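Holo-[acyl-carrier-protein] synthase (Helicobacter pylori, PDB 5XUK) belongs to the 4'-phosphopantetheinyl transferase superfamily and binds coenzyme A in pockets formed where the subunits of a trimer meet. Local coordinates at residues Met1-Asp5 / Glu51-Leu57; Phe46-Glu51 / Phe67-Ile72; Pro80-Leu84 / Leu97-Ile101. One frame throughout, in Å; residues are numbered along the deposited sequence.

Interaction 1: Met1-Asp5 / Glu51-Leu57; sequences MIGID and EACSKAL. With COA (coenzyme A), chain B.
The ammonium nitrogen of Lys-55 is gripped from several directions. NZ gives one hydrogen bond to Ile-4 O at 3.2 Å, lying in the plane of that carbonyl, and forms a salt bridge with Asp-5, whose OD1 stands 3.1 Å from NZ and is met on the anti side, about 30° out of the carboxylate plane. The same NZ donates to O2A of coenzyme A at 3.0 Å and to the backbone carbonyl of Ile-101 of the second subunit, so one lysine joins strand, helix, ligand and neighbouring chain. A long, flexible residue suits this task: beyond CG the chain runs fully extended, which carries NZ from the helix to the Ile-4 carbonyl and the Asp-5 carboxylate, while CB and CG lie beside the adenine. Asp-5 comes across this chain at about a right angle, its OD1 packing on Glu-51 CB and lying 3.1 Å from O4A of coenzyme A; the nearby ammonium group would probably offset these like charges.

Here the strand that opens the chain lies on the long helix 40-56, the axes of the two short segments 5.7 Å apart at closest and their N-to-C directions 148° apart, nearer antiparallel than parallel: a close alpha/beta packing made possible by small residues. Gly-3, with no side chain, brings its CA to 3.2 Å from Ala-52 O in a CA-H...O contact; a second joins Ala-56 CA to Ile-2 O. The methyl of Ala-56 sits 3.3 Å from Gly-3 N. Ile-2 and Ile-4 point away from the helix and pack on their counterparts in the third subunit. Met-1 lays CB 3.3 Å from Ala-56 O, and a bend at chi3 (-78°) turns CE back toward the same oxygen.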
loop_
_atom_site.group_PDB
_atom_site.type_symbol
_atom_site.label_atom_id
_atom_site.label_comp_id
_atom_site.label_asym_id
_atom_site.label_seq_id
_atom_site.Cartn_x
_atom_site.Cartn_y
_atom_site.Cartn_z
ATOM N N MET A 1 0.052 -13.843 -1.782
ATOM C CA MET A 1 -0.410 -12.842 -2.789
ATOM C C MET A 1 -0.849 -11.544 -2.099
ATOM O O MET A 1 -1.120 -11.550 -0.905
ATOM C CB MET A 1 -1.583 -13.408 -3.589
ATOM C CG MET A 1 -1.330 -14.763 -4.222
ATOM S SD MET A 1 -2.739 -15.277 -5.217
ATOM C CE MET A 1 -3.899 -15.839 -3.964
ATOM N N ILE A 2 -0.965 -10.449 -2.856
ATOM C CA ILE A 2 -1.260 -9.128 -2.262
ATOM C C ILE A 2 -2.435 -8.434 -2.924
ATOM O O ILE A 2 -2.667 -8.596 -4.128
ATOM C CB ILE A 2 -0.009 -8.203 -2.260
ATOM C CG1 ILE A 2 -0.216 -7.013 -1.325
ATOM C CG2 ILE A 2 0.373 -7.752 -3.674
ATOM C CD1 ILE A 2 1.073 -6.505 -0.710
ATOM N N GLY A 3 -3.204 -7.684 -2.131
ATOM C CA GLY A 3 -4.246 -6.800 -2.673
ATOM C C GLY A 3 -4.224 -5.470 -1.972
ATOM O O GLY A 3 -3.815 -5.397 -0.821
ATOM N N ILE A 4 -4.659 -4.413 -2.648
ATOM C CA ILE A 4 -4.563 -3.047 -2.110
ATOM C C ILE A 4 -5.730 -2.306 -2.643
ATOM O O ILE A 4 -6.243 -2.659 -3.687
ATOM C CB ILE A 4 -3.228 -2.301 -2.515
ATOM C CG1 ILE A 4 -3.012 -1.048 -1.681
ATOM C CG2 ILE A 4 -3.190 -1.887 -3.981
ATOM C CD1 ILE A 4 -1.561 -0.575 -1.652
ATOM N N ASP A 5 -6.151 -1.270 -1.941
ATOM C CA ASP A 5 -7.292 -0.476 -2.382
ATOM C C ASP A 5 -7.246 0.900 -1.768
ATOM O O ASP A 5 -6.870 1.057 -0.609
ATOM C CB ASP A 5 -8.590 -1.178 -1.960
ATOM C CG ASP A 5 -9.734 -0.862 -2.866
ATOM O OD1 ASP A 5 -9.806 -1.485 -3.942
ATOM O OD2 ASP A 5 -10.563 0.004 -2.521
ATOM N N GLU A 51 -12.434 -4.772 -0.315
ATOM C CA GLU A 51 -11.942 -4.709 -1.687
ATOM C C GLU A 51 -10.529 -5.282 -1.811
ATOM O O GLU A 51 -10.283 -6.120 -2.667
ATOM C CB GLU A 51 -11.976 -3.283 -2.188
ATOM C CG GLU A 51 -13.372 -2.709 -2.348
ATOM C CD GLU A 51 -14.163 -3.356 -3.478
ATOM O OE1 GLU A 51 -15.139 -2.727 -3.945
ATOM O OE2 GLU A 51 -13.810 -4.476 -3.905
ATOM N N ALA A 52 -9.627 -4.886 -0.908
ATOM C CA ALA A 52 -8.219 -5.284 -0.978
ATOM C C ALA A 52 -8.065 -6.780 -0.805
ATOM O O ALA A 52 -7.164 -7.403 -1.389
ATOM C CB ALA A 52 -7.412 -4.549 0.087
ATOM N N CYS A 53 -8.917 -7.346 0.047
ATOM C CA CYS A 53 -8.968 -8.788 0.272
ATOM C C CYS A 53 -9.416 -9.551 -0.977
ATOM O O CYS A 53 -8.927 -10.659 -1.240
ATOM C CB CYS A 53 -9.954 -9.122 1.392
ATOM S SG CYS A 53 -9.813 -10.840 1.929
ATOM N N SER A 54 -10.377 -8.980 -1.704
ATOM C CA SER A 54 -10.917 -9.630 -2.889
ATOM C C SER A 54 -9.888 -9.590 -4.014
ATOM O O SER A 54 -9.771 -10.551 -4.763
ATOM C CB SER A 54 -12.243 -9.016 -3.322
ATOM O OG SER A 54 -12.161 -7.643 -3.718
ATOM N N LYS A 55 -9.118 -8.502 -4.092
ATOM C CA LYS A 55 -8.027 -8.387 -5.065
ATOM C C LYS A 55 -6.853 -9.294 -4.721
ATOM O O LYS A 55 -6.174 -9.794 -5.613
ATOM C CB LYS A 55 -7.512 -6.958 -5.149
ATOM C CG LYS A 55 -8.487 -5.939 -5.694
ATOM C CD LYS A 55 -7.751 -4.632 -5.898
ATOM C CE LYS A 55 -8.684 -3.539 -6.335
ATOM N NZ LYS A 55 -7.946 -2.265 -6.347
ATOM N N ALA A 56 -6.605 -9.494 -3.430
ATOM C CA ALA A 56 -5.488 -10.321 -2.986
ATOM C C ALA A 56 -5.718 -11.786 -3.343
ATOM O O ALA A 56 -4.762 -12.506 -3.615
ATOM C CB ALA A 56 -5.263 -10.161 -1.485
ATOM N N LEU A 57 -6.986 -12.216 -3.301
ATOM C CA LEU A 57 -7.425 -13.564 -3.709
ATOM C C LEU A 57 -7.704 -13.634 -5.227
ATOM O O LEU A 57 -8.073 -14.689 -5.738
ATOM C CB LEU A 57 -8.703 -13.970 -2.954
ATOM C CG LEU A 57 -8.685 -14.076 -1.424
ATOM C CD1 LEU A 57 -10.095 -14.237 -0.882
ATOM C CD2 LEU A 57 -7.805 -15.221 -0.952
HETATM N N1A COA B . -8.155 -9.462 -8.865
HETATM C C2A COA B . -7.195 -8.565 -8.552
HETATM N N3A COA B . -7.221 -7.291 -8.982
HETATM C C4A COA B . -8.216 -6.859 -9.774
HETATM C C5A COA B . -9.292 -7.783 -10.156
HETATM C C6A COA B . -9.212 -9.161 -9.639
HETATM N N6A COA B . -10.164 -10.085 -9.933
HETATM N N7A COA B . -10.134 -7.089 -10.938
HETATM C C8A COA B . -9.665 -5.816 -11.050
HETATM N N9A COA B . -8.504 -5.698 -10.353
HETATM C C1B COA B . -7.672 -4.492 -10.259
HETATM C C2B COA B . -7.323 -4.002 -11.669
HETATM O O2B COA B . -5.919 -3.804 -11.840
HETATM C C3B COA B . -8.030 -2.675 -11.814
HETATM O O3B COA B . -7.263 -1.675 -12.479
HETATM P P3B COA B . -7.098 -1.631 -14.096
HETATM O O7A COA B . -8.410 -2.169 -14.628
HETATM O O8A COA B . -6.938 -0.167 -14.413
HETATM O O9A COA B . -5.875 -2.507 -14.308
HETATM C C4B COA B . -8.245 -2.278 -10.375
HETATM O O4B COA B . -8.423 -3.473 -9.618
HETATM C C5B COA B . -9.423 -1.349 -10.209
HETATM O O5B COA B . -8.961 -0.427 -9.248
HETATM P P1A COA B . -9.910 0.196 -8.151
HETATM O O1A COA B . -10.556 1.342 -8.901
HETATM O O2A COA B . -9.186 0.431 -6.847
HETATM O O3A COA B . -10.864 -1.039 -7.865
HETATM P P2A COA B . -12.317 -0.806 -7.235
HETATM O O4A COA B . -12.188 -0.579 -5.734
HETATM O O5A COA B . -13.021 0.232 -8.090
HETATM O O6A COA B . -12.954 -2.264 -7.541
HETATM C CBP COA B . -13.066 -4.708 -7.739
HETATM C CCP COA B . -12.187 -3.455 -7.800
HETATM C CDP COA B . -12.807 -5.595 -8.947
HETATM C CEP COA B . -12.725 -5.499 -6.483
HETATM C CAP COA B . -14.541 -4.265 -7.753
HETATM O OAP COA B . -14.947 -4.006 -9.101
HETATM C C9P COA B . -15.497 -5.256 -7.163
HETATM O O9P COA B . -15.413 -6.446 -7.426
HETATM N N8P COA B . -16.432 -4.732 -6.367
#

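Interaction 2: Phe46-Glu51 / Phe67-Ile72; sequences FFALKE and FLDIKI. With COA (coenzyme A), chain B.
Lys-50 buries its amino group among backbone carbonyls, donating through NZ to Ile-70 O at 2.7 Å, almost straight along the C=O direction, and to Phe-67 O at 2.9 Å, where it stands above the carbonyl plane. Ile-70 N reaches Phe-67 O from the opposite face, so that this oxygen is held between two donors and the turn leading into strand 70-74 is tied to the helix. The Lys-50 chain, extended beyond CG, spans the gap between helix and turn with its methylenes in apolar company: CB lies in plane with the Phe-67 ring, 3.9 Å from CD1 at its edge, and CE packs on Ile-72 CD1. Glu-32 forms a salt bridge with NZ and Phe-27 O accepts a further hydrogen bond, which probably keeps the buried amine charged.

The rest of the contact is largely apolar. Ile-72 meets Phe-46 with two branches: CG2 sits over one face of the Phe-46 ring, 4.2 Å from its centroid, while CD1 packs 3.6 Å from Phe-46 CB. With CG1 anti to the carbonyl carbon (chi1 -55°), Ile-72 also presents CG1 to Leu-49 CD2, the two side chains meeting tip to tip. Phe-67 leans against Phe-47 obliquely, their planes 40° apart, and its CZ approaches Glu-51 OE1, the oxygen that takes a weak hydrogen bond from N8P of coenzyme A. Phe-46, at the other end, belongs to the pocket of a different coenzyme A molecule.

Helix 40-56 has strand 107-114 against Ala-48 and Leu-49, and strand 70-74, paired with strand 80-84, against Lys-50 and Leu-49; helix 30-36 packs on Phe-46.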
loop_
_atom_site.group_PDB
_atom_site.type_symbol
_atom_site.label_atom_id
_atom_site.label_comp_id
_atom_site.label_asym_id
_atom_site.label_seq_id
_atom_site.Cartn_x
_atom_site.Cartn_y
_atom_site.Cartn_z
ATOM N N PHE A 46 -12.994 -0.110 6.186
ATOM C CA PHE A 46 -13.446 -1.497 6.098
ATOM C C PHE A 46 -13.818 -1.811 4.665
ATOM O O PHE A 46 -13.552 -2.892 4.174
ATOM C CB PHE A 46 -14.644 -1.776 7.035
ATOM C CG PHE A 46 -14.275 -1.871 8.498
ATOM C CD1 PHE A 46 -13.058 -1.362 8.983
ATOM C CD2 PHE A 46 -15.167 -2.439 9.410
ATOM C CE1 PHE A 46 -12.728 -1.453 10.333
ATOM C CE2 PHE A 46 -14.849 -2.520 10.761
ATOM C CZ PHE A 46 -13.630 -2.025 11.226
ATOM N N PHE A 47 -14.427 -0.869 3.989
ATOM C CA PHE A 47 -14.728 -1.056 2.580
ATOM C C PHE A 47 -13.435 -1.317 1.799
ATOM O O PHE A 47 -13.356 -2.260 1.018
ATOM C CB PHE A 47 -15.418 0.183 2.023
ATOM C CG PHE A 47 -15.930 0.003 0.625
ATOM C CD1 PHE A 47 -17.191 -0.546 0.400
ATOM C CD2 PHE A 47 -15.145 0.366 -0.475
ATOM C CE1 PHE A 47 -17.660 -0.725 -0.892
ATOM C CE2 PHE A 47 -15.614 0.190 -1.775
ATOM C CZ PHE A 47 -16.873 -0.352 -1.982
ATOM N N ALA A 48 -12.410 -0.497 2.053
ATOM C CA ALA A 48 -11.153 -0.587 1.325
ATOM C C ALA A 48 -10.500 -1.931 1.634
ATOM O O ALA A 48 -9.956 -2.603 0.744
ATOM C CB ALA A 48 -10.243 0.585 1.690
ATOM N N LEU A 49 -10.611 -2.359 2.884
ATOM C CA LEU A 49 -10.013 -3.627 3.299
ATOM C C LEU A 49 -10.693 -4.828 2.666
ATOM O O LEU A 49 -10.052 -5.848 2.430
ATOM C CB LEU A 49 -10.060 -3.747 4.829
ATOM C CG LEU A 49 -9.553 -5.035 5.464
ATOM C CD1 LEU A 49 -8.117 -5.241 5.056
ATOM C CD2 LEU A 49 -9.675 -4.965 6.981
ATOM N N LYS A 50 -12.001 -4.735 2.436
ATOM C CA LYS A 50 -12.723 -5.848 1.837
ATOM C C LYS A 50 -12.408 -5.910 0.343
ATOM O O LYS A 50 -12.146 -6.964 -0.209
ATOM C CB LYS A 50 -14.222 -5.702 2.088
ATOM C CG LYS A 50 -14.601 -5.917 3.549
ATOM C CD LYS A 50 -16.043 -6.404 3.709
ATOM C CE LYS A 50 -16.419 -6.577 5.185
ATOM N NZ LYS A 50 -17.600 -7.473 5.411
ATOM N N GLU A 51 -12.434 -4.772 -0.315
ATOM C CA GLU A 51 -11.942 -4.709 -1.687
ATOM C C GLU A 51 -10.529 -5.282 -1.811
ATOM O O GLU A 51 -10.283 -6.120 -2.667
ATOM C CB GLU A 51 -11.976 -3.283 -2.188
ATOM C CG GLU A 51 -13.372 -2.709 -2.348
ATOM C CD GLU A 51 -14.163 -3.356 -3.478
ATOM O OE1 GLU A 51 -15.139 -2.727 -3.945
ATOM O OE2 GLU A 51 -13.810 -4.476 -3.905
ATOM N N PHE A 67 -18.866 -9.382 -0.165
ATOM C CA PHE A 67 -18.497 -8.536 0.943
ATOM C C PHE A 67 -18.749 -9.238 2.276
ATOM O O PHE A 67 -17.891 -9.230 3.148
ATOM C CB PHE A 67 -19.318 -7.244 0.903
ATOM C CG PHE A 67 -18.829 -6.220 -0.086
ATOM C CD1 PHE A 67 -17.500 -5.770 -0.058
ATOM C CD2 PHE A 67 -19.701 -5.647 -1.001
ATOM C CE1 PHE A 67 -17.060 -4.805 -0.941
ATOM C CE2 PHE A 67 -19.258 -4.679 -1.894
ATOM C CZ PHE A 67 -17.939 -4.260 -1.860
ATOM N N LEU A 68 -19.907 -9.880 2.429
ATOM C CA LEU A 68 -20.250 -10.499 3.721
ATOM C C LEU A 68 -19.543 -11.827 3.965
ATOM O O LEU A 68 -19.592 -12.359 5.080
ATOM C CB LEU A 68 -21.753 -10.659 3.874
ATOM C CG LEU A 68 -22.511 -9.329 3.959
ATOM C CD1 LEU A 68 -24.014 -9.588 3.900
ATOM C CD2 LEU A 68 -22.138 -8.566 5.225
ATOM N N ASP A 69 -18.849 -12.355 2.960
ATOM C CA ASP A 69 -17.969 -13.512 3.200
ATOM C C ASP A 69 -16.685 -13.110 3.939
ATOM O O ASP A 69 -15.947 -13.980 4.427
ATOM C CB ASP A 69 -17.599 -14.205 1.893
ATOM C CG ASP A 69 -18.802 -14.816 1.189
ATOM O OD1 ASP A 69 -19.579 -15.520 1.866
ATOM O OD2 ASP A 69 -18.957 -14.593 -0.039
ATOM N N ILE A 70 -16.404 -11.803 4.002
ATOM C CA ILE A 70 -15.173 -11.325 4.614
ATOM C C ILE A 70 -15.533 -10.712 5.960
ATOM O O ILE A 70 -16.270 -9.703 6.017
ATOM C CB ILE A 70 -14.467 -10.273 3.740
ATOM C CG1 ILE A 70 -14.205 -10.810 2.325
ATOM C CG2 ILE A 70 -13.152 -9.859 4.371
ATOM C CD1 ILE A 70 -14.240 -9.721 1.274
ATOM N N LYS A 71 -15.041 -11.327 7.030
ATOM C CA LYS A 71 -15.291 -10.816 8.376
ATOM C C LYS A 71 -14.077 -10.047 8.880
ATOM O O LYS A 71 -13.004 -10.623 9.001
ATOM C CB LYS A 71 -15.609 -11.956 9.342
ATOM C CG LYS A 71 -15.804 -11.515 10.796
ATOM C CD LYS A 71 -16.113 -12.709 11.704
ATOM C CE LYS A 71 -15.365 -12.673 13.036
ATOM N NZ LYS A 71 -15.040 -14.057 13.500
ATOM N N ILE A 72 -14.253 -8.756 9.165
ATOM C CA ILE A 72 -13.235 -7.955 9.843
ATOM C C ILE A 72 -13.549 -7.878 11.349
ATOM O O ILE A 72 -14.691 -7.642 11.727
ATOM C CB ILE A 72 -13.186 -6.502 9.315
ATOM C CG1 ILE A 72 -12.987 -6.460 7.790
ATOM C CG2 ILE A 72 -12.065 -5.726 10.016
ATOM C CD1 ILE A 72 -13.499 -5.171 7.180
HETATM N N1A COA B . -8.155 -9.462 -8.865
HETATM C C2A COA B . -7.195 -8.565 -8.552
HETATM N N3A COA B . -7.221 -7.291 -8.982
HETATM C C4A COA B . -8.216 -6.859 -9.774
HETATM C C5A COA B . -9.292 -7.783 -10.156
HETATM C C6A COA B . -9.212 -9.161 -9.639
HETATM N N6A COA B . -10.164 -10.085 -9.933
HETATM N N7A COA B . -10.134 -7.089 -10.938
HETATM C C8A COA B . -9.665 -5.816 -11.050
HETATM N N9A COA B . -8.504 -5.698 -10.353
HETATM C C1B COA B . -7.672 -4.492 -10.259
HETATM C C2B COA B . -7.323 -4.002 -11.669
HETATM O O2B COA B . -5.919 -3.804 -11.840
HETATM C C3B COA B . -8.030 -2.675 -11.814
HETATM O O3B COA B . -7.263 -1.675 -12.479
HETATM P P3B COA B . -7.098 -1.631 -14.096
HETATM O O7A COA B . -8.410 -2.169 -14.628
HETATM O O8A COA B . -6.938 -0.167 -14.413
HETATM O O9A COA B . -5.875 -2.507 -14.308
HETATM C C4B COA B . -8.245 -2.278 -10.375
HETATM O O4B COA B . -8.423 -3.473 -9.618
HETATM C C5B COA B . -9.423 -1.349 -10.209
HETATM O O5B COA B . -8.961 -0.427 -9.248
HETATM P P1A COA B . -9.910 0.196 -8.151
HETATM O O1A COA B . -10.556 1.342 -8.901
HETATM O O2A COA B . -9.186 0.431 -6.847
HETATM O O3A COA B . -10.864 -1.039 -7.865
HETATM P P2A COA B . -12.317 -0.806 -7.235
HETATM O O4A COA B . -12.188 -0.579 -5.734
HETATM O O5A COA B . -13.021 0.232 -8.090
HETATM O O6A COA B . -12.954 -2.264 -7.541
HETATM C CBP COA B . -13.066 -4.708 -7.739
HETATM C CCP COA B . -12.187 -3.455 -7.800
HETATM C CDP COA B . -12.807 -5.595 -8.947
HETATM C CEP COA B . -12.725 -5.499 -6.483
HETATM C CAP COA B . -14.541 -4.265 -7.753
HETATM O OAP COA B . -14.947 -4.006 -9.101
HETATM C C9P COA B . -15.497 -5.256 -7.163
HETATM O O9P COA B . -15.413 -6.446 -7.426
HETATM N N8P COA B . -16.432 -4.732 -6.367
#

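Interaction 3: Pro80-Leu84 / Leu97-Ile101; sequences PLITL and LSASI. With COA (coenzyme A), chain C.
Ile-82 meets Leu-97 through its CG2 branch, which comes 3.4 Å from Leu-97 CB, tighter than ordinary van der Waals contact. The torsions explain this: CG1 lies anti to the backbone N (chi1 -173°) and CG2 falls between N and the carbonyl carbon, turning this methyl onto the other strand. The same CG2 rests 4.0 Å from Ala-99 CB, a small side chain that lets the methyl approach. Leu-84 and Leu-97 cross at about a right angle, CG of the former against CD1 of the latter. At the other end, Ile-101 holds CG1 anti to the carbonyl carbon (chi1 -63°), and its CD1 meets Pro-80 CB and lies near O2B of coenzyme A. The rigid Pro-80 ring brings CD to 3.3 Å from N3A of the ligand.

No direct hydrogen bond links the two strands; a water donates to Pro-80 O at 2.8 Å and accepts from Ala-99 N at 3.1 Å. Their axes run at 139°, 6.2 Å apart, and each strand pairs elsewhere, 80-84 with 70-74 and 97-104 with 107-114. This is side-chain packing between two antiparallel sheets, ending at Pro-80 and Ile-101 in a coenzyme A pocket shared with the third subunit.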
loop_
_atom_site.group_PDB
_atom_site.type_symbol
_atom_site.label_atom_id
_atom_site.label_comp_id
_atom_site.label_asym_id
_atom_site.label_seq_id
_atom_site.Cartn_x
_atom_site.Cartn_y
_atom_site.Cartn_z
ATOM N N PRO A 80 -6.438 -4.495 12.845
ATOM C CA PRO A 80 -7.478 -5.142 12.026
ATOM C C PRO A 80 -7.170 -6.600 11.737
ATOM O O PRO A 80 -6.056 -6.926 11.338
ATOM C CB PRO A 80 -7.482 -4.330 10.734
ATOM C CG PRO A 80 -6.141 -3.691 10.668
ATOM C CD PRO A 80 -5.715 -3.451 12.094
ATOM N N LEU A 81 -8.148 -7.469 11.981
ATOM C CA LEU A 81 -8.010 -8.906 11.729
ATOM C C LEU A 81 -9.071 -9.268 10.721
ATOM O O LEU A 81 -10.149 -8.671 10.697
ATOM C CB LEU A 81 -8.204 -9.732 13.000
ATOM C CG LEU A 81 -7.256 -9.456 14.174
ATOM C CD1 LEU A 81 -7.700 -10.259 15.395
ATOM C CD2 LEU A 81 -5.804 -9.760 13.822
ATOM N N ILE A 82 -8.764 -10.233 9.878
ATOM C CA ILE A 82 -9.634 -10.557 8.770
ATOM C C ILE A 82 -9.730 -12.069 8.692
ATOM O O ILE A 82 -8.720 -12.773 8.796
ATOM C CB ILE A 82 -9.110 -9.915 7.467
ATOM C CG1 ILE A 82 -10.100 -10.098 6.326
ATOM C CG2 ILE A 82 -7.757 -10.484 7.083
ATOM C CD1 ILE A 82 -9.546 -9.627 4.998
ATOM N N THR A 83 -10.958 -12.563 8.572
ATOM C CA THR A 83 -11.205 -13.988 8.396
ATOM C C THR A 83 -12.273 -14.191 7.328
ATOM O O THR A 83 -13.164 -13.356 7.152
ATOM C CB THR A 83 -11.663 -14.649 9.710
ATOM O OG1 THR A 83 -12.769 -13.920 10.251
ATOM C CG2 THR A 83 -10.535 -14.659 10.742
ATOM N N LEU A 84 -12.164 -15.298 6.604
ATOM C CA LEU A 84 -13.185 -15.705 5.656
ATOM C C LEU A 84 -14.007 -16.809 6.283
ATOM O O LEU A 84 -13.597 -17.388 7.289
ATOM C CB LEU A 84 -12.543 -16.230 4.380
ATOM C CG LEU A 84 -11.787 -15.207 3.540
ATOM C CD1 LEU A 84 -11.038 -15.929 2.438
ATOM C CD2 LEU A 84 -12.744 -14.182 2.962
ATOM N N LEU A 97 -4.449 -14.772 6.560
ATOM C CA LEU A 97 -4.668 -13.445 5.985
ATOM C C LEU A 97 -4.078 -12.389 6.909
ATOM O O LEU A 97 -4.295 -12.427 8.116
ATOM C CB LEU A 97 -6.159 -13.183 5.804
ATOM C CG LEU A 97 -6.848 -14.026 4.737
ATOM C CD1 LEU A 97 -8.358 -13.962 4.876
ATOM C CD2 LEU A 97 -6.415 -13.564 3.353
ATOM N N SER A 98 -3.307 -11.463 6.343
ATOM C CA SER A 98 -2.724 -10.356 7.110
ATOM C C SER A 98 -3.205 -9.036 6.501
ATOM O O SER A 98 -3.157 -8.868 5.283
ATOM C CB SER A 98 -1.195 -10.451 7.081
ATOM O OG SER A 98 -0.589 -9.422 7.847
ATOM N N ALA A 99 -3.677 -8.113 7.336
ATOM C CA ALA A 99 -4.331 -6.896 6.856
ATOM C C ALA A 99 -3.807 -5.636 7.532
ATOM O O ALA A 99 -3.188 -5.718 8.590
ATOM C CB ALA A 99 -5.830 -7.005 7.075
ATOM N N SER A 100 -4.040 -4.472 6.907
ATOM C CA SER A 100 -3.750 -3.193 7.536
ATOM C C SER A 100 -4.544 -2.089 6.879
ATOM O O SER A 100 -4.810 -2.142 5.693
ATOM C CB SER A 100 -2.242 -2.884 7.439
ATOM O OG SER A 100 -1.906 -1.686 8.120
ATOM N N ILE A 101 -4.884 -1.062 7.649
ATOM C CA ILE A 101 -5.634 0.082 7.181
ATOM C C ILE A 101 -4.997 1.389 7.622
ATOM O O ILE A 101 -4.393 1.473 8.687
ATOM C CB ILE A 101 -7.054 0.106 7.791
ATOM C CG1 ILE A 101 -7.860 -1.108 7.346
ATOM C CG2 ILE A 101 -7.787 1.385 7.381
ATOM C CD1 ILE A 101 -9.069 -1.362 8.236
HETATM N N1A COA C . -1.941 -2.673 14.956
HETATM C C2A COA C . -2.277 -2.595 13.650
HETATM N N3A COA C . -3.121 -1.665 13.171
HETATM C C4A COA C . -3.690 -0.770 13.995
HETATM C C5A COA C . -3.372 -0.800 15.428
HETATM C C6A COA C . -2.429 -1.835 15.888
HETATM N N6A COA C . -2.069 -1.938 17.194
HETATM N N7A COA C . -4.075 0.192 15.998
HETATM C C8A COA C . -4.782 0.830 15.026
HETATM N N9A COA C . -4.549 0.231 13.828
HETATM C C1B COA C . -5.154 0.603 12.545
HETATM C C2B COA C . -6.681 0.602 12.680
HETATM O O2B COA C . -7.314 -0.183 11.670
HETATM C C3B COA C . -7.095 2.045 12.517
HETATM O O3B COA C . -8.275 2.229 11.741
HETATM P P3B COA C . -9.766 1.992 12.344
HETATM O O7A COA C . -9.655 2.391 13.802
HETATM O O8A COA C . -10.636 2.955 11.579
HETATM O O9A COA C . -9.983 0.515 12.066
HETATM C C4B COA C . -5.911 2.628 11.789
HETATM O O4B COA C . -4.749 1.923 12.218
HETATM C C5B COA C . -5.766 4.111 12.028
HETATM O O5B COA C . -5.394 4.599 10.759
HETATM P P1A COA C . -4.382 5.796 10.578
HETATM O O1A COA C . -5.281 7.003 10.748
HETATM O O2A COA C . -3.529 5.632 9.343
HETATM O O3A COA C . -3.395 5.520 11.789
HETATM P P2A COA C . -2.503 6.707 12.387
HETATM O O4A COA C . -1.300 6.944 11.483
HETATM O O5A COA C . -3.438 7.860 12.707
HETATM O O6A COA C . -2.047 5.997 13.772
HETATM C CBP COA C . -1.283 4.215 15.276
HETATM C CCP COA C . -2.057 4.576 14.005
HETATM C CDP COA C . -2.095 3.258 16.136
HETATM C CEP COA C . 0.019 3.525 14.892
HETATM C CAP COA C . -1.031 5.509 16.073
HETATM O OAP COA C . -2.198 5.833 16.836
HETATM C C9P COA C . 0.135 5.448 17.011
HETATM O O9P COA C . 0.320 4.474 17.725
HETATM N N8P COA C . 0.914 6.531 17.013
HETATM O O HOH W 1 -4.291 -8.779 10.278
#

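Overall arrangement
The three contacts form a compact cluster, their centres 9 to 11 Å apart. Interactions 1 and 2 share helix 40-56 and Glu-51, and their segments alternate along the chain; interaction 3 opens after both have closed. The hairpin of strands 70-74 and 80-84 connects interactions 2 and 3, whereas strands 2-8 and 97-104, at the edges of the other sheet, belong to interactions 1 and 3. Cys-53 packs on both Ile-70 and Ile-82, so the helix touches both strands of the hairpin. Interactions 1 and 3 lie by different coenzyme A molecules, which places one subunit's residues in two interface pockets of the trimer.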